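PDB 4MNK: chitinase A from Cycas revoluta, which probably hydrolyses chitin as a class V plant chitinase of glycoside hydrolase family 18, and here holds N-acetylglucosamine oligosaccharide in its cleft. Local coordinates for residues A12-E17 against S329-I334; V7-A12 against H30-F35; D305-V310 against A336-I341. All blocks are in the same frame, centred on the assembly; numbering follows the deposited sequence. Where two conformers were deposited one is given.

Contact 2 comes first from the N terminus: strand 5-11 leads through a loop into strand 30-36, and 7-12 pairs with 30-35 to close it as parallel neighbours of the TIM barrel. Contact 1 begins where that first strand ends, shares A12 with contact 2, and spans about 310 residues to the loop after strand 324-328, joining the barrel's first and last parts at the sugar cleft. Contacts 1 and 2 cross, their segments alternating, and touch where V330 N meets F9 O at 2.8 Å. Contact 3 closes the 25-residue span through helix 307-319 and strand 324-328, joining the starts of helices 307-319 and 337-346; it crosses contact 1, touching through D333 and L338, and follows contact 2.

Contact 1: A12-E17 against S329-I334; sequences AYSVSE and SVNQDI. With NAG (2-acetamido-2-deoxy-beta-D-glucopyranose), chain B; NAG (2-acetamido-2-deoxy-beta-D-glucopyranose), chain C.
Y13 OH approaches N331 OD1 to 3.2 Å, with ring and amide planes 84° apart, where two loops of the family 18 TIM barrel meet at the sugar cleft. The 12-17 loop follows the first strand and the 329-334 loop the last. S14 packs its CB and OG against CB and CG of N331, the nearest pair being S14 CB and N331 OD1 at 3.5 Å. The Y13 ring also serves the glycan: C5 of the chain B sugar sits over the centre of one face, 3.6 Å above the plane.

Water couples the loops to the second sugar. One molecule, lying in plane at the edge of the Y13 ring, is hydrogen-bonded to Y13 OH and S329 OG and donates to O7 of the chain C sugar. That same acetamide oxygen receives a direct bond from Q332 NE2, 2.9 Å from O7 of the chain C sugar, though it is bent (132° at the hydrogen); a Q332 chain extended beyond CG carries the amide this far. W328, which precedes S329 through a cis peptide, adds an indole N-H bond to the glycan.

Further back, N331 is held within its own loop: ND2 donates to S329 OG, with CG between the backbone N and carbonyl carbon (chi1 63°). S14 OG bonds to P11 O, tying the first loop to its strand. The Q332 amide is steadied at its other end, where S329 N donates to Q332 OE1 at 2.9 Å from above the carbonyl plane. A separate water donates both to N331 OD1 and to E17 OE1.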
loop_
_atom_site.group_PDB
_atom_site.type_symbol
_atom_site.label_atom_id
_atom_site.label_comp_id
_atom_site.label_asym_id
_atom_site.label_seq_id
_atom_site.Cartn_x
_atom_site.Cartn_y
_atom_site.Cartn_z
ATOM N N ALA A 12 11.693 -3.879 3.707
ATOM C CA ALA A 12 13.060 -4.199 4.115
ATOM C C ALA A 12 13.189 -5.451 4.991
ATOM O O ALA A 12 14.235 -6.097 4.985
ATOM C CB ALA A 12 13.707 -3.000 4.786
ATOM N N TYR A 13 12.125 -5.803 5.716
ATOM C CA TYR A 13 12.139 -6.990 6.585
ATOM C C TYR A 13 12.419 -8.277 5.808
ATOM O O TYR A 13 12.874 -9.266 6.382
ATOM C CB TYR A 13 10.827 -7.125 7.391
ATOM C CG TYR A 13 9.632 -7.669 6.612
ATOM C CD1 TYR A 13 9.578 -9.008 6.215
ATOM C CD2 TYR A 13 8.548 -6.850 6.296
ATOM C CE1 TYR A 13 8.497 -9.508 5.501
ATOM C CE2 TYR A 13 7.453 -7.345 5.587
ATOM C CZ TYR A 13 7.438 -8.675 5.190
ATOM O OH TYR A 13 6.370 -9.184 4.483
ATOM N N SER A 14 12.142 -8.256 4.504
ATOM C CA SER A 14 12.189 -9.464 3.684
ATOM C C SER A 14 13.543 -9.720 3.024
ATOM O O SER A 14 13.683 -10.671 2.256
ATOM C CB SER A 14 11.085 -9.422 2.619
ATOM O OG SER A 14 11.368 -8.454 1.618
ATOM N N VAL A 15 14.536 -8.891 3.344
ATOM C CA VAL A 15 15.821 -8.885 2.627
ATOM C C VAL A 15 16.523 -10.251 2.494
ATOM O O VAL A 15 17.071 -10.557 1.433
ATOM C CB VAL A 15 16.789 -7.795 3.186
ATOM C CG1 VAL A 15 17.302 -8.150 4.585
ATOM C CG2 VAL A 15 17.943 -7.536 2.219
ATOM N N SER A 16 16.488 -11.064 3.548
ATOM C CA SER A 16 17.187 -12.356 3.543
ATOM C C SER A 16 16.534 -13.378 2.610
ATOM O O SER A 16 17.230 -14.162 1.960
ATOM C CB SER A 16 17.309 -12.927 4.959
ATOM O OG SER A 16 18.048 -12.059 5.802
ATOM N N GLU A 17 15.205 -13.366 2.542
ATOM C CA GLU A 17 14.469 -14.311 1.697
ATOM C C GLU A 17 14.115 -13.740 0.323
ATOM O O GLU A 17 13.965 -14.488 -0.642
ATOM C CB GLU A 17 13.223 -14.854 2.413
ATOM C CG GLU A 17 12.264 -13.799 2.950
ATOM C CD GLU A 17 11.167 -14.378 3.839
ATOM O OE1 GLU A 17 10.315 -13.594 4.306
ATOM O OE2 GLU A 17 11.153 -15.605 4.080
ATOM N N SER A 329 2.700 -6.761 -0.910
ATOM C CA SER A 329 4.062 -6.268 -1.114
ATOM C C SER A 329 4.781 -7.292 -1.994
ATOM O O SER A 329 4.433 -8.478 -1.983
ATOM C CB SER A 329 4.788 -6.076 0.227
ATOM O OG SER A 329 4.798 -7.260 1.015
ATOM N N VAL A 330 5.777 -6.844 -2.754
ATOM C CA VAL A 330 6.305 -7.642 -3.870
ATOM C C VAL A 330 7.023 -8.936 -3.476
ATOM O O VAL A 330 7.106 -9.862 -4.280
ATOM C CB VAL A 330 7.173 -6.797 -4.844
ATOM C CG1 VAL A 330 6.349 -5.664 -5.443
ATOM C CG2 VAL A 330 8.427 -6.257 -4.157
ATOM N N ASN A 331 7.527 -8.997 -2.246
ATOM C CA ASN A 331 8.139 -10.217 -1.717
ATOM C C ASN A 331 7.140 -11.359 -1.545
ATOM O O ASN A 331 7.537 -12.515 -1.415
ATOM C CB ASN A 331 8.821 -9.935 -0.376
ATOM C CG ASN A 331 7.841 -9.486 0.692
ATOM O OD1 ASN A 331 7.723 -10.102 1.753
ATOM N ND2 ASN A 331 7.120 -8.419 0.409
ATOM N N GLN A 332 5.849 -11.033 -1.551
ATOM C CA GLN A 332 4.794 -12.019 -1.297
ATOM C C GLN A 332 4.351 -12.797 -2.540
ATOM O O GLN A 332 3.554 -13.734 -2.435
ATOM C CB GLN A 332 3.593 -11.338 -0.645
ATOM C CG GLN A 332 3.873 -10.730 0.722
ATOM C CD GLN A 332 2.732 -9.852 1.215
ATOM O OE1 GLN A 332 2.032 -9.211 0.423
ATOM N NE2 GLN A 332 2.543 -9.814 2.525
ATOM N N ASP A 333 4.857 -12.395 -3.705
ATOM C CA ASP A 333 4.604 -13.082 -4.970
ATOM C C ASP A 333 5.965 -13.291 -5.625
ATOM O O ASP A 333 6.375 -12.533 -6.514
ATOM C CB ASP A 333 3.671 -12.239 -5.848
ATOM C CG ASP A 333 3.225 -12.950 -7.123
ATOM O OD1 ASP A 333 3.774 -14.015 -7.488
ATOM O OD2 ASP A 333 2.307 -12.415 -7.776
ATOM N N ILE A 334 6.671 -14.318 -5.164
ATOM C CA ILE A 334 8.081 -14.489 -5.520
ATOM C C ILE A 334 8.312 -14.704 -7.017
ATOM O O ILE A 334 9.345 -14.296 -7.546
ATOM C CB ILE A 334 8.804 -15.560 -4.647
ATOM C CG1 ILE A 334 8.245 -16.965 -4.893
ATOM C CG2 ILE A 334 8.732 -15.181 -3.165
ATOM C CD1 ILE A 334 9.119 -18.082 -4.341
HETATM C C1 NAG B . 6.489 -7.122 9.556
HETATM C C2 NAG B . 7.228 -6.915 10.879
HETATM C C3 NAG B . 8.493 -7.772 10.964
HETATM C C4 NAG B . 8.251 -9.213 10.516
HETATM C C5 NAG B . 7.471 -9.257 9.199
HETATM C C6 NAG B . 7.124 -10.683 8.772
HETATM C C7 NAG B . 6.849 -4.675 11.806
HETATM C C8 NAG B . 7.356 -3.265 11.886
HETATM N N2 NAG B . 7.573 -5.515 11.063
HETATM O O3 NAG B . 8.968 -7.769 12.292
HETATM O O4 NAG B . 9.496 -9.862 10.366
HETATM O O5 NAG B . 6.280 -8.502 9.320
HETATM O O6 NAG B . 6.112 -11.215 9.600
HETATM O O7 NAG B . 5.818 -4.994 12.401
HETATM C C1 NAG C . 2.366 -5.092 7.006
HETATM C C2 NAG C . 2.728 -6.563 6.834
HETATM C C3 NAG C . 3.572 -7.048 8.010
HETATM C C4 NAG C . 4.750 -6.112 8.308
HETATM C C5 NAG C . 4.351 -4.628 8.246
HETATM C C6 NAG C . 5.577 -3.717 8.224
HETATM C C7 NAG C . 1.167 -7.929 5.545
HETATM C C8 NAG C . -0.089 -8.747 5.575
HETATM N N2 NAG C . 1.534 -7.380 6.703
HETATM O O3 NAG C . 4.051 -8.343 7.721
HETATM O O4 NAG C . 5.247 -6.394 9.602
HETATM O O5 NAG C . 3.555 -4.333 7.109
HETATM O O6 NAG C . 6.286 -3.877 7.013
HETATM O O7 NAG C . 1.795 -7.798 4.494
HETATM O O HOH W 1 4.542 -7.422 3.797
HETATM O O HOH W 2 4.302 -11.719 4.110
HETATM O O HOH W 3 9.070 -12.534 2.244
#

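Contact 2: V7-A12 against H30-F35; sequences VGFWPA and HLYYAF
G8 O is gripped from the neighbouring strand by Y32 N, 2.8 Å away and nearly in line at the hydrogen (167°), and more weakly by the CA-H of L31. A34 O is held likewise, by A12 N at 2.8 Å and by the CA-H of P11. Five backbone bonds in all run between the strands, G8, W10 and A12 engaging H30, Y32 and A34. The ladder belongs to the parallel wall of the family 18 TIM barrel, where strand 5-11 also pairs with strand 324-328.

V7, F9 and P11 face the barrel interior with Y32 and A34; W10, L31 and Y33 face helix 52-63. Inside, F9 and Y32 run side by side in the same direction, their planes 36° apart. Y32 CB lies over the F9 face as a CH-pi contact, 4.0 Å from the F9 ring centroid, while F9 CE2 presses to 3.3 Å from Y32 CD2. V7 CG1, anti to its own nitrogen (chi1 180°), comes obliquely to 3.3 Å from Y32 CE1, on the same side of the ring as F9. The Y32 hydroxyl bonds to T157 and N188 across the barrel. An alanine here would strip F9 and V7 of their shared neighbour and is likely to leave those two polar groups without their mate. On the outer side, Y33 CE1 meets the edge of the W10 indole in plane, 3.6 Å from W10 CZ3.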
loop_
_atom_site.group_PDB
_atom_site.type_symbol
_atom_site.label_atom_id
_atom_site.label_comp_id
_atom_site.label_asym_id
_atom_site.label_seq_id
_atom_site.Cartn_x
_atom_site.Cartn_y
_atom_site.Cartn_z
ATOM N N VAL A 7 2.982 0.222 -9.639
ATOM C CA VAL A 7 3.711 0.483 -8.404
ATOM C C VAL A 7 3.857 -0.780 -7.557
ATOM O O VAL A 7 2.925 -1.576 -7.446
ATOM C CB VAL A 7 3.015 1.609 -7.598
ATOM C CG1 VAL A 7 3.745 1.898 -6.308
ATOM C CG2 VAL A 7 2.918 2.881 -8.430
ATOM N N GLY A 8 5.038 -0.966 -6.972
ATOM C CA GLY A 8 5.280 -2.090 -6.070
ATOM C C GLY A 8 6.002 -1.657 -4.813
ATOM O O GLY A 8 6.909 -0.824 -4.871
ATOM N N PHE A 9 5.600 -2.228 -3.681
ATOM C CA PHE A 9 6.249 -1.971 -2.399
ATOM C C PHE A 9 7.137 -3.138 -2.003
ATOM O O PHE A 9 6.682 -4.286 -1.975
ATOM C CB PHE A 9 5.200 -1.771 -1.304
ATOM C CG PHE A 9 4.551 -0.422 -1.319
ATOM C CD1 PHE A 9 3.506 -0.146 -2.197
ATOM C CD2 PHE A 9 4.970 0.575 -0.443
ATOM C CE1 PHE A 9 2.901 1.105 -2.214
ATOM C CE2 PHE A 9 4.366 1.829 -0.449
ATOM C CZ PHE A 9 3.329 2.092 -1.338
ATOM N N TRP A 10 8.398 -2.839 -1.690
ATOM C CA TRP A 10 9.333 -3.832 -1.165
ATOM C C TRP A 10 9.633 -3.526 0.294
ATOM O O TRP A 10 10.172 -2.460 0.600
ATOM C CB TRP A 10 10.636 -3.856 -1.966
ATOM C CG TRP A 10 11.602 -4.878 -1.428
ATOM C CD1 TRP A 10 11.564 -6.224 -1.644
ATOM C CD2 TRP A 10 12.720 -4.641 -0.557
ATOM N NE1 TRP A 10 12.595 -6.839 -0.976
ATOM C CE2 TRP A 10 13.319 -5.894 -0.298
ATOM C CE3 TRP A 10 13.276 -3.492 0.026
ATOM C CZ2 TRP A 10 14.450 -6.035 0.517
ATOM C CZ3 TRP A 10 14.402 -3.633 0.837
ATOM C CH2 TRP A 10 14.975 -4.897 1.071
ATOM N N PRO A 11 9.297 -4.459 1.201
ATOM C CA PRO A 11 9.560 -4.220 2.610
ATOM C C PRO A 11 10.935 -4.734 3.027
ATOM O O PRO A 11 11.296 -5.882 2.738
ATOM C CB PRO A 11 8.444 -4.999 3.300
ATOM C CG PRO A 11 8.176 -6.155 2.384
ATOM C CD PRO A 11 8.615 -5.750 0.989
ATOM N N ALA A 12 11.693 -3.879 3.707
ATOM C CA ALA A 12 13.060 -4.199 4.115
ATOM C C ALA A 12 13.189 -5.451 4.991
ATOM O O ALA A 12 14.235 -6.097 4.985
ATOM C CB ALA A 12 13.707 -3.000 4.786
ATOM N N HIS A 30 7.402 2.237 -10.785
ATOM C CA HIS A 30 7.865 2.798 -9.512
ATOM C C HIS A 30 7.939 1.718 -8.449
ATOM O O HIS A 30 7.011 0.914 -8.302
ATOM C CB HIS A 30 6.948 3.932 -9.043
ATOM C CG HIS A 30 6.903 5.095 -9.984
ATOM N ND1 HIS A 30 6.175 5.076 -11.153
ATOM C CD2 HIS A 30 7.521 6.298 -9.942
ATOM C CE1 HIS A 30 6.335 6.226 -11.786
ATOM N NE2 HIS A 30 7.147 6.985 -11.072
ATOM N N LEU A 31 9.050 1.697 -7.720
ATOM C CA LEU A 31 9.245 0.745 -6.632
ATOM C C LEU A 31 9.560 1.486 -5.345
ATOM O O LEU A 31 10.405 2.384 -5.323
ATOM C CB LEU A 31 10.350 -0.254 -6.973
ATOM C CG LEU A 31 9.983 -1.292 -8.034
ATOM C CD1 LEU A 31 11.237 -1.954 -8.580
ATOM C CD2 LEU A 31 9.005 -2.324 -7.477
ATOM N N TYR A 32 8.861 1.108 -4.280
ATOM C CA TYR A 32 9.001 1.755 -2.987
ATOM C C TYR A 32 9.810 0.895 -2.028
ATOM O O TYR A 32 9.636 -0.329 -1.971
ATOM C CB TYR A 32 7.631 1.990 -2.356
ATOM C CG TYR A 32 6.769 3.095 -2.933
ATOM C CD1 TYR A 32 6.453 3.154 -4.294
ATOM C CD2 TYR A 32 6.210 4.049 -2.093
ATOM C CE1 TYR A 32 5.630 4.166 -4.796
ATOM C CE2 TYR A 32 5.383 5.043 -2.584
ATOM C CZ TYR A 32 5.098 5.100 -3.927
ATOM O OH TYR A 32 4.270 6.093 -4.391
ATOM N N TYR A 33 10.680 1.556 -1.271
ATOM C CA TYR A 33 11.373 0.960 -0.137
ATOM C C TYR A 33 10.553 1.261 1.116
ATOM O O TYR A 33 10.297 2.425 1.423
ATOM C CB TYR A 33 12.769 1.576 -0.022
ATOM C CG TYR A 33 13.659 1.006 1.061
ATOM C CD1 TYR A 33 14.725 0.175 0.734
ATOM C CD2 TYR A 33 13.458 1.322 2.407
ATOM C CE1 TYR A 33 15.558 -0.345 1.713
ATOM C CE2 TYR A 33 14.290 0.798 3.399
ATOM C CZ TYR A 33 15.338 -0.031 3.038
ATOM O OH TYR A 33 16.176 -0.554 4.002
ATOM N N ALA A 34 10.148 0.215 1.833
ATOM C CA ALA A 34 9.333 0.350 3.045
ATOM C C ALA A 34 10.065 -0.286 4.234
ATOM O O ALA A 34 10.349 -1.478 4.188
ATOM C CB ALA A 34 7.975 -0.322 2.834
ATOM N N PHE A 35 10.389 0.456 5.300
ATOM C CA PHE A 35 10.063 1.861 5.529
ATOM C C PHE A 35 11.245 2.556 6.198
ATOM O O PHE A 35 12.006 1.936 6.954
ATOM C CB PHE A 35 8.887 1.997 6.507
ATOM C CG PHE A 35 7.586 1.439 6.006
ATOM C CD1 PHE A 35 6.760 2.199 5.186
ATOM C CD2 PHE A 35 7.165 0.170 6.396
ATOM C CE1 PHE A 35 5.545 1.691 4.729
ATOM C CE2 PHE A 35 5.948 -0.345 5.954
ATOM C CZ PHE A 35 5.139 0.414 5.115
#

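Contact 3: D305-V310 against A336-I341; sequences DNQQSV and AILPKI
L338 drives its two methyls into the turn that opens helix 307-319, and this is the tightly packed half of the contact. CD1 comes to 3.4 Å from D305 O, a buried carbonyl oxygen for which the model supplies no hydrogen-bond partner. CD2 rests against the peptide that follows, 3.5 Å from N306 C and close to Q307 N. With CG anti to the carbonyl carbon (chi1 -57°), the leucine directs its fork toward helix 307-319, where V310 meets it: V310 CG2 lies 3.9 Å from L338 CD2. F271 and L240 also pack on L338.

The elements joined are the first turns of two consecutive helices, 307-319 and 337-346, in the outer layer of the TIM barrel, and the first start is capped. N306 and S309 form a capping box: S309 N donates to N306 OD1 at 3.0 Å and almost straight (172°), while N306 N returns a bond to S309 OG. That hydroxyl in turn donates to the anti lone pair of D305 OD1, whose partner oxygen makes a salt bridge with K313. On the other helix, where A336 is at the N-cap position, the D333 carboxylate accepts from I337 N and L338 N. The turn that L338 packs against is therefore fixed by its own polar bonds, and no hydrogen bond crosses the contact.

Toward solvent the packing is looser. Q307, bent at chi2 (93°), lays its aliphatic part obliquely across I337, with Q307 CG 3.8 Å from I337 CG2. Its shorter approach to I341 CD1 is doubtful because I341 was deposited in two conformers. I337 CG2 lies equally near Q307 NE2, the amide end of that side chain.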
loop_
_atom_site.group_PDB
_atom_site.type_symbol
_atom_site.label_atom_id
_atom_site.label_comp_id
_atom_site.label_asym_id
_atom_site.label_seq_id
_atom_site.Cartn_x
_atom_site.Cartn_y
_atom_site.Cartn_z
ATOM N N ASP A 305 -6.458 -12.320 -3.906
ATOM C CA ASP A 305 -6.576 -12.008 -5.321
ATOM C C ASP A 305 -5.766 -12.988 -6.151
ATOM O O ASP A 305 -4.623 -13.307 -5.814
ATOM C CB ASP A 305 -6.136 -10.572 -5.601
ATOM C CG ASP A 305 -7.233 -9.571 -5.317
ATOM O OD1 ASP A 305 -8.258 -9.599 -6.034
ATOM O OD2 ASP A 305 -7.078 -8.762 -4.378
ATOM N N ASN A 306 -6.370 -13.476 -7.229
ATOM C CA ASN A 306 -5.676 -14.378 -8.139
ATOM C C ASN A 306 -5.516 -13.769 -9.527
ATOM O O ASN A 306 -5.787 -12.584 -9.732
ATOM C CB ASN A 306 -6.336 -15.767 -8.176
ATOM C CG ASN A 306 -7.681 -15.782 -8.898
ATOM O OD1 ASN A 306 -8.176 -14.761 -9.377
ATOM N ND2 ASN A 306 -8.278 -16.964 -8.972
ATOM N N GLN A 307 -5.073 -14.583 -10.477
ATOM C CA GLN A 307 -4.799 -14.117 -11.826
ATOM C C GLN A 307 -6.022 -13.438 -12.458
ATOM O O GLN A 307 -5.914 -12.369 -13.066
ATOM C CB GLN A 307 -4.306 -15.289 -12.681
ATOM C CG GLN A 307 -2.957 -15.894 -12.228
ATOM C CD GLN A 307 -3.067 -17.082 -11.262
ATOM O OE1 GLN A 307 -3.857 -17.082 -10.310
ATOM N NE2 GLN A 307 -2.235 -18.093 -11.494
ATOM N N GLN A 308 -7.189 -14.049 -12.281
ATOM C CA GLN A 308 -8.432 -13.509 -12.825
ATOM C C GLN A 308 -8.874 -12.220 -12.129
ATOM O O GLN A 308 -9.201 -11.236 -12.794
ATOM C CB GLN A 308 -9.549 -14.551 -12.770
ATOM C CG GLN A 308 -10.826 -14.107 -13.459
ATOM C CD GLN A 308 -11.862 -15.205 -13.558
ATOM O OE1 GLN A 308 -11.703 -16.289 -12.994
ATOM N NE2 GLN A 308 -12.935 -14.927 -14.284
ATOM N N SER A 309 -8.884 -12.217 -10.798
ATOM C CA SER A 309 -9.355 -11.032 -10.083
ATOM C C SER A 309 -8.423 -9.834 -10.270
ATOM O O SER A 309 -8.893 -8.703 -10.353
ATOM C CB SER A 309 -9.628 -11.321 -8.603
ATOM O OG SER A 309 -8.436 -11.566 -7.885
ATOM N N VAL A 310 -7.115 -10.079 -10.365
ATOM C CA VAL A 310 -6.163 -8.992 -10.611
ATOM C C VAL A 310 -6.395 -8.367 -11.991
ATOM O O VAL A 310 -6.438 -7.144 -12.121
ATOM C CB VAL A 310 -4.691 -9.442 -10.419
ATOM C CG1 VAL A 310 -3.718 -8.395 -10.958
ATOM C CG2 VAL A 310 -4.411 -9.700 -8.947
ATOM N N ALA A 336 6.365 -13.353 -9.276
ATOM C CA ALA A 336 5.736 -12.179 -9.900
ATOM C C ALA A 336 4.586 -12.527 -10.858
ATOM O O ALA A 336 4.445 -11.933 -11.930
ATOM C CB ALA A 336 6.786 -11.295 -10.589
ATOM N N ILE A 337 3.761 -13.487 -10.445
ATOM C CA ILE A 337 2.618 -13.931 -11.236
ATOM C C ILE A 337 1.598 -12.803 -11.408
ATOM O O ILE A 337 1.168 -12.499 -12.523
ATOM C CB ILE A 337 1.942 -15.174 -10.591
ATOM C CG1 ILE A 337 2.950 -16.324 -10.414
ATOM C CG2 ILE A 337 0.688 -15.603 -11.371
ATOM C CD1 ILE A 337 3.643 -16.800 -11.692
ATOM N N LEU A 338 1.230 -12.173 -10.299
ATOM C CA LEU A 338 0.206 -11.139 -10.336
ATOM C C LEU A 338 0.703 -9.808 -10.917
ATOM O O LEU A 338 -0.019 -9.180 -11.688
ATOM C CB LEU A 338 -0.480 -10.986 -8.975
ATOM C CG LEU A 338 -1.128 -12.273 -8.446
ATOM C CD1 LEU A 338 -1.773 -12.027 -7.101
ATOM C CD2 LEU A 338 -2.147 -12.848 -9.431
ATOM N N PRO A 339 1.942 -9.384 -10.582
ATOM C CA PRO A 339 2.453 -8.212 -11.298
ATOM C C PRO A 339 2.538 -8.391 -12.822
ATOM O O PRO A 339 2.345 -7.424 -13.557
ATOM C CB PRO A 339 3.837 -8.000 -10.673
ATOM C CG PRO A 339 3.674 -8.514 -9.282
ATOM C CD PRO A 339 2.819 -9.739 -9.449
ATOM N N LYS A 340 2.799 -9.610 -13.294
ATOM C CA LYS A 340 2.828 -9.874 -14.734
ATOM C C LYS A 340 1.459 -9.699 -15.397
ATOM O O LYS A 340 1.341 -9.000 -16.404
ATOM C CB LYS A 340 3.422 -11.258 -15.031
ATOM C CG LYS A 340 3.430 -11.669 -16.510
ATOM C CD LYS A 340 4.225 -10.714 -17.393
ATOM C CE LYS A 340 4.360 -11.261 -18.808
ATOM N NZ LYS A 340 4.582 -10.185 -19.816
ATOM N N ILE A 341 0.441 -10.331 -14.817
ATOM C CA ILE A 341 -0.931 -10.200 -15.293
ATOM C C ILE A 341 -1.381 -8.743 -15.312
ATOM O O ILE A 341 -1.964 -8.279 -16.292
ATOM C CB ILE A 341 -1.881 -11.038 -14.432
ATOM C CG1 ILE A 341 -1.744 -12.504 -14.826
ATOM C CG2 ILE A 341 -3.315 -10.569 -14.602
ATOM C CD1 ILE A 341 -1.548 -13.403 -13.669
#